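Local coordinates for protein myosin-4 (Saccharomyces cerevisiae, PDB 3MMI) that carries specific mRNAs such as ASH1 into the bud along actin as a type V myosin, recruited through SHE3, and is represented here by its globular tail, at residues H56-T59 against T60-S64; I136-N139 against D140-N143. All blocks are in the same frame, centred on the assembly; numbering follows the deposited sequence.

Contacts 1 and 2 are each a single stretch of alpha-helix, four residues set against those that follow, on two different helices, 53-67 and 132-168. Their centres lie about 15 Å apart, and they touch where V62 CG1 packs on L141 CD2 at 4.3 Å. Neither is wholly core or surface: I58 and V62 are buried in contact 1, L138 and L141 in contact 2, while H56, T60, N139 and N143 are exposed. Helices 71-91 and 111-119 pack against both. The chemistry differs: contact 1 is rich in beta-branched residues, from V57 to V62, with a hydroxyl bonded to a backbone carbonyl one turn back, whereas in contact 2 Y137 and E142 send their polar ends to neighbouring helices.

Contact 1 (H56-T59 against T60-S64); sequences HVIT and TVVSS
H56 and T60, one helical turn apart on the exposed side of helix 53-67, meet obliquely, the T60 hydroxyl lying over one face of the imidazole near its rim. The closest ring atom, H56 NE2, stays 3.9 Å from T60 OG1, a packing distance. The firm polar link is to the backbone: T60 OG1 donates to H56 O at 3.0 Å, and T60 N binds the same oxygen from the opposite face of the carbonyl plane. The hydroxyl's share of this grip follows from the threonine torsion (chi1 -67°), which sets OG1 beside its own N and turns it back along the helix. Threonine suits the place because its hydroxyl finds a backbone partner even at the surface.

I58 and V62 form the buried side. They run side by side and point the same way, their CG2 methyls 4.1 Å apart, while V62 CG2 also lies 3.2 Å from I58 O. Their branched, wholly apolar side chains suit a buried side, since they bring no polar atom that would need a partner. Along the backbone V62 N donates to I58 O, and S63 N to T59 O in the next step of the helix.

Three helices pack against the less exposed sides of this stretch. I58, V61 and V62 pack on helix 71-91, through V81, F77 and I78 among others; V57 and V61 meet helix 26-37; T59, V62 and S63 rest on F114 of helix 111-119.

Contact 2 (I136-N139 against D140-N143); sequences IYLN and DLEN
From I136 to N143 the backbone is regular alpha-helix, each carbonyl of I136-N139 accepting from the N-H four residues on. L141 N reaches Y137 O at 2.8 Å, and E142 N reaches L138 O at 2.9 Å; D140 N, bonded to I136 O, adds a weak second bond to Y137 O.

The apolar side centres on L141. One of its methyls, CD2, touches both Y137 CE2 and L138 CD2 at 4.2 Å, so a single methyl packs on ring and neighbouring leucine at once, while the other branch, CD1, comes to 4.2 Å from Y137 OH. The tyrosine ring comes at L141 on a slant: with CG anti to the backbone N (chi1 175°), it extends beside L141, and its OH is hydrogen-bonded to S74 of helix 71-91. Tyrosine thus combines apolar packing with a polar tip. On the exposed side, N139 and N143 turn their amides nearly perpendicular, 82° apart, with the ND2 atoms at 3.9 Å.

E142 projects extended and forms a salt bridge through OE1 with K119 of helix 111-119, while L141 packs on I78. This stretch of helix 132-168 is amphipathic: Y137, L138 and L141 face helices 71-91 and 111-119, and I136, N139, D140 and N143 are exposed, as expected in the all-helical globular tail of a type V myosin.

Contact 1 (H56-T59 against T60-S64)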
loop_
_atom_site.group_PDB
_atom_site.type_symbol
_atom_site.label_atom_id
_atom_site.label_comp_id
_atom_site.label_asym_id
_atom_site.label_seq_id
_atom_site.Cartn_x
_atom_site.Cartn_y
_atom_site.Cartn_z
ATOM N N HIS A 56 -4.285 -1.022 24.501
ATOM C CA HIS A 56 -4.879 -1.311 25.798
ATOM C C HIS A 56 -4.977 0.002 26.595
ATOM O O HIS A 56 -5.985 0.313 27.164
ATOM C CB HIS A 56 -4.090 -2.420 26.514
ATOM C CG HIS A 56 -4.656 -2.776 27.865
ATOM N ND1 HIS A 56 -5.843 -3.498 27.998
ATOM C CD2 HIS A 56 -4.245 -2.426 29.137
ATOM C CE1 HIS A 56 -6.122 -3.613 29.290
ATOM N NE2 HIS A 56 -5.176 -2.959 30.003
ATOM N N VAL A 57 -3.945 0.806 26.574
ATOM C CA VAL A 57 -3.969 2.030 27.329
ATOM C C VAL A 57 -4.997 2.996 26.718
ATOM O O VAL A 57 -5.868 3.520 27.439
ATOM C CB VAL A 57 -2.573 2.683 27.312
ATOM C CG1 VAL A 57 -2.575 4.044 28.038
ATOM C CG2 VAL A 57 -1.601 1.797 27.931
ATOM N N ILE A 58 -4.893 3.230 25.390
ATOM C CA ILE A 58 -5.837 4.091 24.662
ATOM C C ILE A 58 -7.274 3.686 24.926
ATOM O O ILE A 58 -8.137 4.498 25.232
ATOM C CB ILE A 58 -5.588 4.061 23.163
ATOM C CG1 ILE A 58 -4.358 4.896 22.824
ATOM C CG2 ILE A 58 -6.784 4.694 22.400
ATOM C CD1 ILE A 58 -3.532 4.372 21.606
ATOM N N THR A 59 -7.507 2.412 24.870
ATOM C CA THR A 59 -8.826 1.917 24.837
ATOM C C THR A 59 -9.452 1.918 26.231
ATOM O O THR A 59 -10.660 2.150 26.380
ATOM C CB THR A 59 -8.805 0.537 24.155
ATOM O OG1 THR A 59 -9.961 0.434 23.326
ATOM C CG2 THR A 59 -8.779 -0.650 25.136
ATOM N N THR A 60 -8.614 1.695 27.260
ATOM C CA THR A 60 -9.053 1.848 28.650
ATOM C C THR A 60 -9.489 3.267 28.931
ATOM O O THR A 60 -10.506 3.444 29.508
ATOM C CB THR A 60 -7.969 1.428 29.683
ATOM O OG1 THR A 60 -7.744 0.012 29.611
ATOM C CG2 THR A 60 -8.409 1.782 31.079
ATOM N N VAL A 61 -8.731 4.264 28.496
ATOM C CA VAL A 61 -9.079 5.639 28.820
ATOM C C VAL A 61 -10.364 5.984 28.057
ATOM O O VAL A 61 -11.340 6.475 28.653
ATOM C CB VAL A 61 -7.975 6.633 28.452
ATOM C CG1 VAL A 61 -8.437 8.032 28.648
ATOM C CG2 VAL A 61 -6.730 6.388 29.253
ATOM N N VAL A 62 -10.364 5.734 26.736
ATOM C CA VAL A 62 -11.576 6.027 25.935
ATOM C C VAL A 62 -12.817 5.367 26.469
ATOM O O VAL A 62 -13.861 6.040 26.607
ATOM C CB VAL A 62 -11.466 5.585 24.445
ATOM C CG1 VAL A 62 -12.764 5.760 23.747
ATOM C CG2 VAL A 62 -10.336 6.320 23.744
ATOM N N SER A 63 -12.754 4.057 26.715
ATOM C CA SER A 63 -13.956 3.480 27.334
ATOM C C SER A 63 -14.378 3.982 28.725
ATOM O O SER A 63 -15.574 4.056 28.957
ATOM C CB SER A 63 -14.076 1.974 27.231
ATOM O OG SER A 63 -13.511 1.377 28.322
ATOM N N SER A 64 -13.446 4.387 29.595
ATOM C CA SER A 64 -13.864 5.019 30.882
ATOM C C SER A 64 -14.628 6.289 30.560
ATOM O O SER A 64 -15.777 6.438 30.925
ATOM C CB SER A 64 -12.660 5.315 31.812
ATOM O OG SER A 64 -13.093 5.933 33.018
#

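Contact 2 (I136-N139 against D140-N143)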
loop_
_atom_site.group_PDB
_atom_site.type_symbol
_atom_site.label_atom_id
_atom_site.label_comp_id
_atom_site.label_asym_id
_atom_site.label_seq_id
_atom_site.Cartn_x
_atom_site.Cartn_y
_atom_site.Cartn_z
ATOM N N ILE A 136 -24.183 7.502 18.479
ATOM C CA ILE A 136 -23.712 8.388 17.453
ATOM C C ILE A 136 -22.251 8.752 17.606
ATOM O O ILE A 136 -21.536 8.704 16.595
ATOM C CB ILE A 136 -24.541 9.704 17.392
ATOM C CG1 ILE A 136 -25.962 9.412 16.889
ATOM C CG2 ILE A 136 -23.866 10.807 16.560
ATOM C CD1 ILE A 136 -26.940 10.612 17.096
ATOM N N TYR A 137 -21.805 9.147 18.812
ATOM C CA TYR A 137 -20.374 9.356 19.042
ATOM C C TYR A 137 -19.525 8.128 18.558
ATOM O O TYR A 137 -18.546 8.279 17.887
ATOM C CB TYR A 137 -20.081 9.697 20.533
ATOM C CG TYR A 137 -18.638 9.792 20.797
ATOM C CD1 TYR A 137 -17.928 10.945 20.501
ATOM C CD2 TYR A 137 -17.934 8.645 21.302
ATOM C CE1 TYR A 137 -16.585 11.006 20.699
ATOM C CE2 TYR A 137 -16.548 8.705 21.547
ATOM C CZ TYR A 137 -15.895 9.869 21.224
ATOM O OH TYR A 137 -14.529 9.948 21.373
ATOM N N LEU A 138 -19.933 6.928 18.938
ATOM C CA LEU A 138 -19.113 5.775 18.756
ATOM C C LEU A 138 -19.115 5.426 17.278
ATOM O O LEU A 138 -18.104 4.970 16.720
ATOM C CB LEU A 138 -19.609 4.601 19.579
ATOM C CG LEU A 138 -19.415 4.637 21.110
ATOM C CD1 LEU A 138 -20.167 3.430 21.598
ATOM C CD2 LEU A 138 -17.935 4.525 21.463
ATOM N N ASN A 139 -20.254 5.644 16.636
ATOM C CA ASN A 139 -20.357 5.514 15.188
ATOM C C ASN A 139 -19.375 6.409 14.477
ATOM O O ASN A 139 -18.687 5.979 13.537
ATOM C CB ASN A 139 -21.751 5.852 14.718
ATOM C CG ASN A 139 -22.072 5.229 13.382
ATOM O OD1 ASN A 139 -22.142 4.001 13.247
ATOM N ND2 ASN A 139 -22.253 6.070 12.389
ATOM N N ASP A 140 -19.215 7.615 14.997
ATOM C CA ASP A 140 -18.355 8.571 14.375
ATOM C C ASP A 140 -16.946 8.196 14.680
ATOM O O ASP A 140 -16.076 8.409 13.840
ATOM C CB ASP A 140 -18.660 9.949 14.905
ATOM C CG ASP A 140 -17.880 11.033 14.243
ATOM O OD1 ASP A 140 -18.118 11.348 13.068
ATOM O OD2 ASP A 140 -17.033 11.609 14.894
ATOM N N LEU A 141 -16.706 7.657 15.888
ATOM C CA LEU A 141 -15.348 7.327 16.317
ATOM C C LEU A 141 -14.837 6.237 15.353
ATOM O O LEU A 141 -13.695 6.237 14.914
ATOM C CB LEU A 141 -15.348 6.881 17.801
ATOM C CG LEU A 141 -14.050 6.328 18.376
ATOM C CD1 LEU A 141 -13.001 7.396 18.444
ATOM C CD2 LEU A 141 -14.267 5.722 19.767
ATOM N N GLU A 142 -15.724 5.321 15.036
ATOM C CA GLU A 142 -15.378 4.234 14.194
ATOM C C GLU A 142 -14.999 4.705 12.747
ATOM O O GLU A 142 -13.971 4.302 12.203
ATOM C CB GLU A 142 -16.498 3.246 14.133
ATOM C CG GLU A 142 -16.159 2.192 13.148
ATOM C CD GLU A 142 -17.214 1.134 13.056
ATOM O OE1 GLU A 142 -18.123 1.171 13.840
ATOM O OE2 GLU A 142 -17.161 0.197 12.234
ATOM N N ASN A 143 -15.762 5.625 12.175
ATOM C CA ASN A 143 -15.416 6.096 10.856
ATOM C C ASN A 143 -14.174 6.949 10.863
ATOM O O ASN A 143 -13.318 6.790 9.975
ATOM C CB ASN A 143 -16.565 6.829 10.141
ATOM C CG ASN A 143 -17.864 6.006 10.078
ATOM O OD1 ASN A 143 -17.860 4.797 9.865
ATOM N ND2 ASN A 143 -19.006 6.692 10.264
#